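Local atomic coordinates of possible periplasmic protein (Campylobacter jejuni, PDB entry 3RGC), a protein that acts as a SurA-like periplasmic chaperone and probably has peptidyl-prolyl cis-trans isomerase activity. Residues E220-N223 / A224-E228; D59-N62 / K63-Q67. All blocks are in the same frame, centred on the assembly; numbering follows the deposited sequence.

Interaction 1 (E220-N223 / A224-E228); sequences EVLN and AYVSE
Leu222 and Val226, one helical turn apart, make the apolar side-chain contact of this stretch: CD1 of Leu222 lies 4.1 Å from CG2 of Val226. The two side chains run at a slant to each other, and one methyl of each does the touching. In Leu222 the first two torsions set this up: CG stands opposite the backbone N (chi1 -172°), and chi2 of 52° then sends CD1 forward along the helix. In Val226 chi1 alone decides, placing CG2 beside the backbone N, facing back over the preceding turn. That same methyl sits 3.1 Å from O of Leu222, against the carbonyl that accepts the Val226 N-H at 3.0 Å.

The frame is a regular alpha-helix near the start of the long helix 218-244, which comes after strand 198-207 and leads to strand 247-249; that last strand pairs with strand 3-7, so the helix returns the chain to the SurA N-terminal-like part. Four successive i to i+4 hydrogen bonds define it, from Ala224 N to Glu220 O through to Ser227 N to Asn223 O. The bond from Tyr225 N to Val221 O is 2.7 Å long.

Tyr225 projects differently from Val226. Its CB rests 3.1 Å from O of Val221, but the ring swings off this stretch to meet Phe122 of helix 116-125, the two planes inclined to each other, while OH is hydrogen-bonded to Asp113. Val221 is buried on the face turned to Ala119 and Phe123 of that helix, and it also touches Tyr214 and Phe130. Ala224 presents its methyl to Phe130 as well; on the turn behind, its CB is 3.5 Å from O of Glu220.

Interaction 2 (D59-N62 / K63-Q67); sequences DAIN and KMLAQ
Asp59 and Lys63 supply the charged contact, a long salt bridge with OD2 of Asp59 and NZ of Lys63 3.8 Å apart. The two side chains pass at a slant, and CE of Lys63, at 3.5 Å, is closer to Asp59 OD2 than the ammonium nitrogen is. With CG beside the backbone N (chi1 -74°) and the chain fully extended beyond it, Lys63 lies back along the preceding turn, its CG 3.5 Å from O of Asp59. The separation is consistent with a loose electrostatic attraction on an exposed side of the helix.

Backbone bonds follow the i to i+4 pattern of an alpha-helix, here the C-terminal part of helix 54-67 in the SurA N-terminal domain. Lys63 N to Asp59 O is the longest of the four, at 3.3 Å, whereas Leu65 N to Ile61 O and Ala66 N to Asn62 O are both 2.9 Å.

Apolar contacts belong to another side of the helix. Ile61 CG2 and Leu65 CG are 4.4 Å apart, a light touch between two buried side chains which also pack on other helices: Ile61 on Phe89 and Phe93 of helix 86-107, Leu65 on Leu72 and Phe75 of helix 72-81. Ala60 adds its methyl to the first of these interfaces, against Phe93 and Leu97.

A mixed contact stands apart from these: the amide oxygen OD1 of Asn62 lies beside a methyl, 4.1 Å from Leu65 CD1, the two side chains crossing at an angle.

Interactions 1 and 2 lie on different helices, 218-244 and 54-67, and do not touch: their centres are 27 Å apart and their nearest atoms about 18 Å. In the chain, interaction 2 comes first and belongs to the SurA N-terminal domain, whereas interaction 1 lies on helix 218-244, after strand 198-207. Both are short stretches of alpha-helix, about two and a half turns long, with one face packed on neighbouring helices, 116-125 for residues 220-228 and both 72-81 and 86-107 for residues 59-67. They differ in polar content, since a side-chain ion pair spans the turn only in interaction 2. Neither segment pair is touched by the second chain of the assembly.

Interaction 1 (E220-N223 / A224-E228)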
loop_
_atom_site.group_PDB
_atom_site.type_symbol
_atom_site.label_atom_id
_atom_site.label_comp_id
_atom_site.label_asym_id
_atom_site.label_seq_id
_atom_site.Cartn_x
_atom_site.Cartn_y
_atom_site.Cartn_z
ATOM N N GLU B 220 -1.620 -13.551 -7.316
ATOM C CA GLU B 220 -3.024 -13.240 -7.088
ATOM C C GLU B 220 -3.905 -14.437 -7.435
ATOM O O GLU B 220 -4.868 -14.746 -6.725
ATOM C CB GLU B 220 -3.435 -12.012 -7.911
ATOM C CG GLU B 220 -2.799 -10.692 -7.452
ATOM C CD GLU B 220 -1.282 -10.649 -7.622
ATOM O OE1 GLU B 220 -0.759 -11.270 -8.570
ATOM O OE2 GLU B 220 -0.608 -9.988 -6.803
ATOM N N VAL B 221 -3.567 -15.106 -8.535
ATOM C CA VAL B 221 -4.307 -16.280 -8.977
ATOM C C VAL B 221 -4.225 -17.377 -7.929
ATOM O O VAL B 221 -5.221 -18.053 -7.648
ATOM C CB VAL B 221 -3.802 -16.819 -10.339
ATOM C CG1 VAL B 221 -3.720 -15.693 -11.359
ATOM C CG2 VAL B 221 -2.461 -17.486 -10.181
ATOM N N LEU B 222 -3.050 -17.541 -7.329
ATOM C CA LEU B 222 -2.884 -18.608 -6.354
ATOM C C LEU B 222 -3.799 -18.376 -5.156
ATOM O O LEU B 222 -4.464 -19.298 -4.704
ATOM C CB LEU B 222 -1.433 -18.770 -5.928
ATOM C CG LEU B 222 -1.178 -19.994 -5.052
ATOM C CD1 LEU B 222 -1.737 -21.245 -5.716
ATOM C CD2 LEU B 222 0.305 -20.158 -4.757
ATOM N N ASN B 223 -3.866 -17.144 -4.658
ATOM C CA ASN B 223 -4.755 -16.868 -3.536
ATOM C C ASN B 223 -6.233 -17.086 -3.895
ATOM O O ASN B 223 -6.993 -17.672 -3.126
ATOM C CB ASN B 223 -4.524 -15.456 -2.994
ATOM C CG ASN B 223 -3.095 -15.242 -2.518
ATOM O OD1 ASN B 223 -2.432 -16.174 -2.069
ATOM N ND2 ASN B 223 -2.613 -14.010 -2.623
ATOM N N ALA B 224 -6.623 -16.631 -5.078
ATOM C CA ALA B 224 -7.994 -16.777 -5.558
ATOM C C ALA B 224 -8.345 -18.242 -5.835
ATOM O O ALA B 224 -9.457 -18.704 -5.541
ATOM C CB ALA B 224 -8.200 -15.944 -6.809
ATOM N N TYR B 225 -7.393 -18.971 -6.407
ATOM C CA TYR B 225 -7.595 -20.388 -6.681
ATOM C C TYR B 225 -7.835 -21.115 -5.377
ATOM O O TYR B 225 -8.769 -21.899 -5.242
ATOM C CB TYR B 225 -6.367 -20.953 -7.382
ATOM C CG TYR B 225 -6.464 -22.408 -7.726
ATOM C CD1 TYR B 225 -7.652 -22.951 -8.206
ATOM C CD2 TYR B 225 -5.351 -23.241 -7.608
ATOM C CE1 TYR B 225 -7.739 -24.297 -8.541
ATOM C CE2 TYR B 225 -5.423 -24.583 -7.942
ATOM C CZ TYR B 225 -6.620 -25.108 -8.412
ATOM O OH TYR B 225 -6.701 -26.442 -8.746
ATOM N N VAL B 226 -6.990 -20.833 -4.402
ATOM C CA VAL B 226 -7.102 -21.439 -3.088
ATOM C C VAL B 226 -8.383 -20.993 -2.378
ATOM O O VAL B 226 -9.100 -21.808 -1.808
ATOM C CB VAL B 226 -5.878 -21.083 -2.230
ATOM C CG1 VAL B 226 -6.113 -21.475 -0.771
ATOM C CG2 VAL B 226 -4.625 -21.748 -2.798
ATOM N N SER B 227 -8.678 -19.699 -2.420
ATOM C CA SER B 227 -9.936 -19.208 -1.859
ATOM C C SER B 227 -11.133 -19.957 -2.444
ATOM O O SER B 227 -12.017 -20.403 -1.713
ATOM C CB SER B 227 -10.098 -17.703 -2.120
ATOM O OG SER B 227 -11.418 -17.419 -2.555
ATOM N N GLU B 228 -11.163 -20.093 -3.768
ATOM C CA GLU B 228 -12.257 -20.805 -4.414
ATOM C C GLU B 228 -12.342 -22.276 -4.051
ATOM O O GLU B 228 -13.441 -22.827 -3.899
ATOM C CB GLU B 228 -12.194 -20.669 -5.925
ATOM C CG GLU B 228 -13.199 -21.571 -6.606
ATOM C CD GLU B 228 -13.640 -21.041 -7.945
ATOM O OE1 GLU B 228 -13.129 -19.980 -8.363
ATOM O OE2 GLU B 228 -14.503 -21.689 -8.573
#

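Interaction 2 (D59-N62 / K63-Q67)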
loop_
_atom_site.group_PDB
_atom_site.type_symbol
_atom_site.label_atom_id
_atom_site.label_comp_id
_atom_site.label_asym_id
_atom_site.label_seq_id
_atom_site.Cartn_x
_atom_site.Cartn_y
_atom_site.Cartn_z
ATOM N N ASP B 59 -10.716 -12.672 24.451
ATOM C CA ASP B 59 -9.487 -12.470 23.715
ATOM C C ASP B 59 -9.804 -11.954 22.319
ATOM O O ASP B 59 -9.079 -11.133 21.773
ATOM C CB ASP B 59 -8.663 -13.750 23.618
ATOM C CG ASP B 59 -7.377 -13.539 22.833
ATOM O OD1 ASP B 59 -6.672 -12.555 23.144
ATOM O OD2 ASP B 59 -7.080 -14.328 21.902
ATOM N N ALA B 60 -10.895 -12.445 21.744
ATOM C CA ALA B 60 -11.279 -12.044 20.399
ATOM C C ALA B 60 -11.801 -10.610 20.398
ATOM O O ALA B 60 -11.561 -9.854 19.450
ATOM C CB ALA B 60 -12.311 -12.984 19.835
ATOM N N ILE B 61 -12.501 -10.233 21.465
ATOM C CA ILE B 61 -12.955 -8.853 21.587
ATOM C C ILE B 61 -11.773 -7.882 21.556
ATOM O O ILE B 61 -11.763 -6.934 20.765
ATOM C CB ILE B 61 -13.790 -8.593 22.857
ATOM C CG1 ILE B 61 -15.014 -9.519 22.930
ATOM C CG2 ILE B 61 -14.221 -7.130 22.905
ATOM C CD1 ILE B 61 -16.040 -9.296 21.859
ATOM N N ASN B 62 -10.772 -8.112 22.407
ATOM C CA ASN B 62 -9.590 -7.244 22.416
ATOM C C ASN B 62 -8.901 -7.109 21.045
ATOM O O ASN B 62 -8.506 -6.026 20.640
ATOM C CB ASN B 62 -8.587 -7.706 23.470
ATOM C CG ASN B 62 -9.182 -7.746 24.866
ATOM O OD1 ASN B 62 -10.050 -6.944 25.208
ATOM N ND2 ASN B 62 -8.710 -8.679 25.686
ATOM N N LYS B 63 -8.744 -8.219 20.342
ATOM C CA LYS B 63 -8.134 -8.202 19.023
ATOM C C LYS B 63 -8.934 -7.362 18.035
ATOM O O LYS B 63 -8.354 -6.716 17.163
ATOM C CB LYS B 63 -8.013 -9.616 18.481
ATOM C CG LYS B 63 -6.921 -10.463 19.104
ATOM C CD LYS B 63 -6.999 -11.857 18.464
ATOM C CE LYS B 63 -5.924 -12.814 18.946
ATOM N NZ LYS B 63 -6.049 -14.117 18.215
ATOM N N MET B 64 -10.260 -7.381 18.159
ATOM C CA MET B 64 -11.110 -6.532 17.323
ATOM C C MET B 64 -10.932 -5.051 17.695
ATOM O O MET B 64 -10.840 -4.194 16.812
ATOM C CB MET B 64 -12.575 -6.975 17.410
ATOM C CG MET B 64 -13.576 -6.111 16.638
ATOM S SD MET B 64 -14.774 -5.307 17.728
ATOM C CE MET B 64 -13.936 -3.769 18.031
ATOM N N LEU B 65 -10.861 -4.761 18.997
ATOM C CA LEU B 65 -10.527 -3.410 19.482
ATOM C C LEU B 65 -9.224 -2.874 18.876
ATOM O O LEU B 65 -9.211 -1.784 18.303
ATOM C CB LEU B 65 -10.425 -3.362 21.015
ATOM C CG LEU B 65 -11.660 -3.741 21.863
ATOM C CD1 LEU B 65 -11.411 -3.517 23.359
ATOM C CD2 LEU B 65 -12.932 -3.024 21.421
ATOM N N ALA B 66 -8.129 -3.623 19.005
ATOM C CA ALA B 66 -6.845 -3.176 18.448
ATOM C C ALA B 66 -6.915 -2.941 16.930
ATOM O O ALA B 66 -6.457 -1.914 16.427
ATOM C CB ALA B 66 -5.739 -4.163 18.777
ATOM N N GLN B 67 -7.491 -3.897 16.208
ATOM C CA GLN B 67 -7.643 -3.775 14.762
ATOM C C GLN B 67 -8.421 -2.517 14.374
ATOM O O GLN B 67 -8.276 -2.014 13.259
ATOM C CB GLN B 67 -8.303 -5.035 14.175
ATOM C CG GLN B 67 -7.401 -6.278 14.219
ATOM C CD GLN B 67 -8.171 -7.597 14.153
ATOM O OE1 GLN B 67 -9.399 -7.615 14.028
ATOM N NE2 GLN B 67 -7.443 -8.709 14.242
#